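Local coordinates for enoyl-acyl carrier protein reductase (Uncultured bacterium, PDB 6KIA), which probably reduces the enoyl group carried on acyl carrier protein with NADH as cofactor, the final reductive step of each fatty acid elongation cycle, at residues I51-R56 with P85-F90; Q344-Y349 with D381-M386. All coordinates share one frame; numbering follows the deposited sequence.

Contact 1 of 2, residues I51-R56 with P85-F90; sequences ITVGRR and PLMAGF. With NAI (1,4-dihydronicotinamide adenine dinucleotide), chain D.
Val53 and Met87 meet beside the adenine of the bound NADH, an example of how a Rossmann-type sheet builds a nucleotide pocket from the loops at its strand ends. Val53 presents CB to the sulphur of Met87, with SD 3.9 Å from that carbon, while its CG1 methyl turns to the adenine and lies 3.5 Å from C2A of the cofactor. Met87 leaves its backbone with CG anti to N (chi1 -175°) and then bends at both later torsions; this fold in the chain lays SD 3.7 Å from N6A of NADH. The Arg56 side chain slants across Met87 from the other segment, bringing NH2 within 4.0 Å of Met87 CG.

Earlier in the strand, Ile51 lies nearly perpendicular to Leu86, its CG2 3.7 Å from Leu86 CD1. The backbones are joined by Leu86 N, which donates to Thr52 O over 2.9 Å. Gly54 N bonds to Thr52 OG1 in an ST turn, and Leu86 centres an inverse gamma turn closed by a weak bond from Met87 N to Pro85 O. Two residues on from Leu86, Ala88 N donates to adenine N1A at 2.9 Å while Ala88 O accepts from N6A, so two backbone bonds grip the adenine.

Glu27 receives bonds from Val53 N and Thr52 OG1. Ile51 pairs with strand 21-25 and Arg55 with strand 62-63, whereas helix 120-146 packs on Leu86 and Ala88, and helix 196-219 meets Ala88 and Phe90.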
loop_
_atom_site.group_PDB
_atom_site.type_symbol
_atom_site.label_atom_id
_atom_site.label_comp_id
_atom_site.label_asym_id
_atom_site.label_seq_id
_atom_site.Cartn_x
_atom_site.Cartn_y
_atom_site.Cartn_z
ATOM N N ILE A 51 6.979 -12.196 8.810
ATOM C CA ILE A 51 6.729 -11.762 10.170
ATOM C C ILE A 51 5.248 -11.874 10.507
ATOM O O ILE A 51 4.406 -12.114 9.630
ATOM C CB ILE A 51 7.229 -10.303 10.400
ATOM C CG1 ILE A 51 6.517 -9.283 9.501
ATOM C CG2 ILE A 51 8.729 -10.212 10.110
ATOM C CD1 ILE A 51 5.216 -8.708 10.046
ATOM N N THR A 52 4.930 -11.695 11.781
ATOM C CA THR A 52 3.539 -11.574 12.214
ATOM C C THR A 52 3.450 -10.316 13.073
ATOM O O THR A 52 4.445 -9.904 13.673
ATOM C CB THR A 52 3.071 -12.825 13.014
ATOM O OG1 THR A 52 1.748 -12.622 13.528
ATOM C CG2 THR A 52 3.996 -13.082 14.179
ATOM N N VAL A 53 2.282 -9.688 13.121
ATOM C CA VAL A 53 2.115 -8.569 14.039
ATOM C C VAL A 53 1.632 -9.074 15.396
ATOM O O VAL A 53 1.499 -8.306 16.346
ATOM C CB VAL A 53 1.133 -7.516 13.493
ATOM C CG1 VAL A 53 1.689 -6.899 12.217
ATOM C CG2 VAL A 53 -0.253 -8.131 13.269
ATOM N N GLY A 54 1.386 -10.378 15.486
ATOM C CA GLY A 54 0.907 -10.976 16.722
ATOM C C GLY A 54 -0.569 -10.695 16.914
ATOM O O GLY A 54 -1.252 -10.292 15.972
ATOM N N ARG A 55 -1.075 -10.918 18.122
ATOM C CA ARG A 55 -2.478 -10.627 18.393
ATOM C C ARG A 55 -2.598 -9.920 19.738
ATOM O O ARG A 55 -1.645 -9.865 20.517
ATOM C CB ARG A 55 -3.316 -11.913 18.396
ATOM C CG ARG A 55 -3.108 -12.778 17.170
ATOM C CD ARG A 55 -3.860 -12.282 15.949
ATOM N NE ARG A 55 -3.501 -13.088 14.786
ATOM C CZ ARG A 55 -4.084 -14.234 14.458
ATOM N NH1 ARG A 55 -5.080 -14.711 15.195
ATOM N NH2 ARG A 55 -3.672 -14.901 13.386
ATOM N N ARG A 56 -3.781 -9.392 20.019
ATOM C CA ARG A 56 -4.049 -8.766 21.306
ATOM C C ARG A 56 -4.846 -9.718 22.190
ATOM O O ARG A 56 -5.821 -10.319 21.731
ATOM C CB ARG A 56 -4.842 -7.465 21.128
ATOM C CG ARG A 56 -4.175 -6.364 20.314
ATOM C CD ARG A 56 -3.310 -5.441 21.166
ATOM N NE ARG A 56 -2.523 -4.531 20.333
ATOM C CZ ARG A 56 -1.557 -3.742 20.790
ATOM N NH1 ARG A 56 -1.257 -3.737 22.086
ATOM N NH2 ARG A 56 -0.888 -2.962 19.951
ATOM N N PRO A 85 5.718 -10.623 18.011
ATOM C CA PRO A 85 4.651 -9.681 17.629
ATOM C C PRO A 85 5.178 -8.327 17.146
ATOM O O PRO A 85 5.425 -7.428 17.960
ATOM C CB PRO A 85 3.838 -9.530 18.919
ATOM C CG PRO A 85 4.804 -9.871 20.018
ATOM C CD PRO A 85 5.729 -10.907 19.459
ATOM N N LEU A 86 5.304 -8.174 15.826
ATOM C CA LEU A 86 5.910 -6.992 15.240
ATOM C C LEU A 86 4.840 -5.987 14.860
ATOM O O LEU A 86 4.740 -5.568 13.699
ATOM C CB LEU A 86 6.735 -7.355 13.998
ATOM C CG LEU A 86 8.243 -7.562 14.129
ATOM C CD1 LEU A 86 8.885 -7.548 12.736
ATOM C CD2 LEU A 86 8.882 -6.538 15.047
ATOM N N MET A 87 4.025 -5.613 15.840
ATOM C CA MET A 87 3.004 -4.592 15.626
ATOM C C MET A 87 3.601 -3.194 15.631
ATOM O O MET A 87 4.186 -2.779 16.624
ATOM C CB MET A 87 1.939 -4.677 16.718
ATOM C CG MET A 87 0.809 -3.728 16.465
ATOM S SD MET A 87 -0.368 -4.411 15.319
ATOM C CE MET A 87 -1.338 -5.377 16.479
ATOM N N ALA A 88 3.451 -2.457 14.532
ATOM C CA ALA A 88 3.956 -1.087 14.489
ATOM C C ALA A 88 2.923 -0.105 15.005
ATOM O O ALA A 88 1.767 -0.461 15.208
ATOM C CB ALA A 88 4.377 -0.709 13.103
ATOM N N GLY A 89 3.360 1.130 15.222
ATOM C CA GLY A 89 2.492 2.158 15.768
ATOM C C GLY A 89 2.594 2.181 17.276
ATOM O O GLY A 89 3.124 1.257 17.897
ATOM N N PHE A 90 2.058 3.236 17.881
ATOM C CA PHE A 90 2.163 3.387 19.326
ATOM C C PHE A 90 0.810 3.703 19.943
ATOM O O PHE A 90 0.735 4.070 21.108
ATOM C CB PHE A 90 3.189 4.478 19.680
ATOM C CG PHE A 90 2.848 5.844 19.138
ATOM C CD1 PHE A 90 3.161 6.186 17.827
ATOM C CD2 PHE A 90 2.232 6.798 19.945
ATOM C CE1 PHE A 90 2.857 7.438 17.317
ATOM C CE2 PHE A 90 1.911 8.053 19.446
ATOM C CZ PHE A 90 2.217 8.383 18.130
HETATM P PA NAI D . -3.338 -4.881 2.969
HETATM O O1A NAI D . -3.403 -6.255 2.373
HETATM O O2A NAI D . -4.364 -4.545 4.033
HETATM O O5B NAI D . -1.855 -4.674 3.501
HETATM C C5B NAI D . -1.621 -3.842 4.619
HETATM C C4B NAI D . -0.207 -4.280 5.109
HETATM O O4B NAI D . 0.150 -3.294 6.252
HETATM C C3B NAI D . -0.190 -5.467 5.601
HETATM O O3B NAI D . 1.043 -6.212 5.235
HETATM C C2B NAI D . -0.262 -5.248 7.239
HETATM O O2B NAI D . 0.204 -6.472 7.917
HETATM C C1B NAI D . 0.479 -4.213 7.434
HETATM N N9A NAI D . 0.014 -3.420 8.591
HETATM C C8A NAI D . -1.086 -2.695 8.858
HETATM N N7A NAI D . -0.965 -2.199 10.088
HETATM C C5A NAI D . 0.225 -2.613 10.586
HETATM C C6A NAI D . 0.772 -2.347 11.832
HETATM N N6A NAI D . 0.325 -1.592 12.969
HETATM N N1A NAI D . 1.976 -2.870 12.120
HETATM C C2A NAI D . 2.627 -3.652 11.202
HETATM N N3A NAI D . 2.078 -3.913 9.957
HETATM C C4A NAI D . 0.850 -3.377 9.669
HETATM O O3 NAI D . -3.524 -3.718 1.808
HETATM P PN NAI D . -2.495 -3.235 0.663
HETATM O O1N NAI D . -2.088 -4.392 -0.197
HETATM O O2N NAI D . -3.277 -2.163 -0.078
HETATM O O5D NAI D . -1.229 -2.607 1.401
HETATM C C5D NAI D . 0.085 -3.077 1.149
HETATM C C4D NAI D . 0.946 -1.861 0.738
HETATM O O4D NAI D . 0.552 -1.449 -0.451
HETATM C C3D NAI D . 0.705 -0.685 1.681
HETATM O O3D NAI D . 1.892 -0.103 2.105
HETATM C C2D NAI D . -0.044 0.299 0.756
HETATM O O2D NAI D . 0.062 1.659 1.308
HETATM C C1D NAI D . 0.526 0.132 -0.409
HETATM N N1N NAI D . -0.273 0.621 -1.532
HETATM C C2N NAI D . -1.628 0.383 -1.622
HETATM C C3N NAI D . -2.360 0.926 -2.687
HETATM C C7N NAI D . -3.856 0.651 -2.836
HETATM O O7N NAI D . -4.553 1.358 -3.560
HETATM N N7N NAI D . -4.426 -0.442 -2.132
HETATM C C4N NAI D . -1.752 1.685 -3.676
HETATM C C5N NAI D . -0.367 1.876 -3.602
HETATM C C6N NAI D . 0.358 1.347 -2.529
#

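Contact 2 of 2, residues Q344-Y349 with D381-M386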
loop_
_atom_site.group_PDB
_atom_site.type_symbol
_atom_site.label_atom_id
_atom_site.label_comp_id
_atom_site.label_asym_id
_atom_site.label_seq_id
_atom_site.Cartn_x
_atom_site.Cartn_y
_atom_site.Cartn_z
ATOM N N GLN A 344 -16.394 5.956 -20.751
ATOM C CA GLN A 344 -16.630 7.327 -21.181
ATOM C C GLN A 344 -16.971 8.202 -19.978
ATOM O O GLN A 344 -16.579 9.371 -19.900
ATOM C CB GLN A 344 -17.750 7.363 -22.232
ATOM C CG GLN A 344 -17.998 8.759 -22.803
ATOM C CD GLN A 344 -16.771 9.300 -23.529
ATOM O OE1 GLN A 344 -16.227 8.643 -24.422
ATOM N NE2 GLN A 344 -16.312 10.483 -23.130
ATOM N N LYS A 345 -17.647 7.631 -18.992
ATOM C CA LYS A 345 -17.968 8.401 -17.816
ATOM C C LYS A 345 -16.693 8.715 -17.023
ATOM O O LYS A 345 -16.543 9.808 -16.434
ATOM C CB LYS A 345 -18.978 7.624 -16.961
ATOM C CG LYS A 345 -19.296 8.230 -15.617
ATOM C CD LYS A 345 -20.449 7.459 -14.983
ATOM C CE LYS A 345 -21.710 7.517 -15.858
ATOM N NZ LYS A 345 -22.378 8.851 -15.952
ATOM N N ILE A 346 -15.736 7.785 -17.058
ATOM C CA ILE A 346 -14.433 8.076 -16.459
ATOM C C ILE A 346 -13.619 9.111 -17.267
ATOM O O ILE A 346 -12.979 10.012 -16.700
ATOM C CB ILE A 346 -13.607 6.788 -16.291
ATOM C CG1 ILE A 346 -14.345 5.813 -15.372
ATOM C CG2 ILE A 346 -12.180 7.130 -15.753
ATOM C CD1 ILE A 346 -14.378 6.255 -13.906
ATOM N N ASP A 347 -13.679 9.049 -18.592
ATOM C CA ASP A 347 -12.972 10.065 -19.371
ATOM C C ASP A 347 -13.575 11.464 -19.104
ATOM O O ASP A 347 -12.845 12.448 -18.930
ATOM C CB ASP A 347 -13.011 9.743 -20.872
ATOM C CG ASP A 347 -12.149 8.529 -21.236
ATOM O OD1 ASP A 347 -11.147 8.253 -20.530
ATOM O OD2 ASP A 347 -12.460 7.865 -22.245
ATOM N N ASP A 348 -14.896 11.529 -19.042
ATOM C CA ASP A 348 -15.598 12.766 -18.720
ATOM C C ASP A 348 -15.177 13.281 -17.342
ATOM O O ASP A 348 -15.004 14.490 -17.136
ATOM C CB ASP A 348 -17.115 12.553 -18.773
ATOM C CG ASP A 348 -17.651 12.441 -20.203
ATOM O OD1 ASP A 348 -16.919 12.780 -21.155
ATOM O OD2 ASP A 348 -18.800 11.969 -20.368
ATOM N N TYR A 349 -15.039 12.358 -16.388
ATOM C CA TYR A 349 -14.575 12.693 -15.041
ATOM C C TYR A 349 -13.197 13.361 -15.085
ATOM O O TYR A 349 -12.999 14.427 -14.511
ATOM C CB TYR A 349 -14.563 11.409 -14.199
ATOM C CG TYR A 349 -14.097 11.486 -12.752
ATOM C CD1 TYR A 349 -14.937 11.958 -11.745
ATOM C CD2 TYR A 349 -12.838 11.007 -12.388
ATOM C CE1 TYR A 349 -14.527 11.996 -10.419
ATOM C CE2 TYR A 349 -12.420 11.022 -11.058
ATOM C CZ TYR A 349 -13.262 11.529 -10.079
ATOM O OH TYR A 349 -12.849 11.555 -8.766
ATOM N N ASP A 381 -20.524 5.844 -7.110
ATOM C CA ASP A 381 -21.819 5.228 -6.841
ATOM C C ASP A 381 -22.543 4.810 -8.131
ATOM O O ASP A 381 -23.095 3.698 -8.214
ATOM C CB ASP A 381 -22.688 6.214 -6.049
ATOM C CG ASP A 381 -22.344 6.248 -4.562
ATOM O OD1 ASP A 381 -21.335 5.635 -4.135
ATOM O OD2 ASP A 381 -23.057 6.957 -3.825
ATOM N N GLU A 382 -22.565 5.709 -9.125
ATOM C CA GLU A 382 -23.207 5.423 -10.411
ATOM C C GLU A 382 -22.607 4.193 -11.098
ATOM O O GLU A 382 -23.329 3.300 -11.608
ATOM C CB GLU A 382 -23.108 6.623 -11.366
ATOM C CG GLU A 382 -23.964 7.824 -11.004
ATOM C CD GLU A 382 -23.570 9.078 -11.773
ATOM O OE1 GLU A 382 -22.933 8.958 -12.841
ATOM O OE2 GLU A 382 -23.908 10.192 -11.315
ATOM N N ILE A 383 -21.279 4.140 -11.091
ATOM C CA ILE A 383 -20.621 3.024 -11.762
ATOM C C ILE A 383 -20.923 1.728 -11.005
ATOM O O ILE A 383 -21.251 0.713 -11.614
ATOM C CB ILE A 383 -19.125 3.242 -11.892
ATOM C CG1 ILE A 383 -18.897 4.352 -12.924
ATOM C CG2 ILE A 383 -18.437 1.944 -12.342
ATOM C CD1 ILE A 383 -17.486 4.838 -12.974
ATOM N N THR A 384 -20.862 1.751 -9.679
ATOM C CA THR A 384 -21.247 0.557 -8.939
ATOM C C THR A 384 -22.678 0.106 -9.255
ATOM O O THR A 384 -22.945 -1.100 -9.381
ATOM C CB THR A 384 -21.094 0.782 -7.438
ATOM O OG1 THR A 384 -19.706 0.994 -7.169
ATOM C CG2 THR A 384 -21.579 -0.438 -6.663
ATOM N N LYS A 385 -23.583 1.055 -9.465
ATOM C CA LYS A 385 -24.953 0.658 -9.764
ATOM C C LYS A 385 -25.110 0.147 -11.191
ATOM O O LYS A 385 -26.151 -0.454 -11.519
ATOM C CB LYS A 385 -25.928 1.819 -9.553
ATOM C CG LYS A 385 -26.029 2.356 -8.133
ATOM C CD LYS A 385 -27.048 3.494 -8.100
ATOM C CE LYS A 385 -26.810 4.457 -6.948
ATOM N NZ LYS A 385 -25.994 3.852 -5.866
ATOM N N MET A 386 -24.067 0.302 -12.015
ATOM C CA MET A 386 -24.085 -0.355 -13.335
ATOM C C MET A 386 -23.907 -1.881 -13.308
ATOM O O MET A 386 -24.069 -2.543 -14.337
ATOM C CB MET A 386 -22.990 0.217 -14.231
ATOM C CG MET A 386 -23.185 1.669 -14.608
ATOM S SD MET A 386 -21.715 2.232 -15.458
ATOM C CE MET A 386 -22.129 3.953 -15.730
#
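With CG anti to the backbone N (chi1 173°), Lys345 extends from its helix toward Ile383 and Met386, then bends at chi3 and chi4 to bring its amine to Glu382. Glu382, extended beyond CG, lies across the lysine. NZ of Lys345 approaches Glu382 OE1, 3.2 Å away, nearly in line with the C-O bond, in a salt bridge. The aliphatic part of the lysine is used as well: its CE is 3.6 Å from the terminal methyl CE of Met386, and its CD is 4.0 Å from Ile383 CG1. Deeper in the interface, the buried Ile346 and Ile383 cross at about a right angle and touch through their ends, CD1 to CD1, at 3.5 Å. The Lys345-Glu382 pair thus lies at the more exposed side of the contact, the isoleucines in its buried part.

The short helical segments run antiparallel, at 175°, with axes 11.7 Å apart, so long side chains span the gap. Phe307 packs on both isoleucines, while Leu342 of helix 339-351 touches Ile383 and Met386. Tyr349, a turn beyond Lys345, carries the packing of helix 339-351 onto Ile375, Met376 and Thr379 of helix 370-385.

How the contacts relate
From the N terminus, strand 21-25 leads through helix 34-43 to strand 47-56, and contact 1 closes the excursion through strand 62-63, helix 67-77 and strand 80-83. It ties the end of one sheet strand to the loop following another, at the adenine end of the cofactor. The chain then adds sheet strands 155-159, 234-240 and 283-287 before contact 2 closes a helical and loop excursion; strand 421-423 joins the sheet only later. The two closures follow in series, neither nesting nor crossing. Their centres are 39 Å apart on opposite sides of the chain's centre: contact 1 shapes the nucleotide site, contact 2 packs helix 339-351 against helix 370-385, away from that centre.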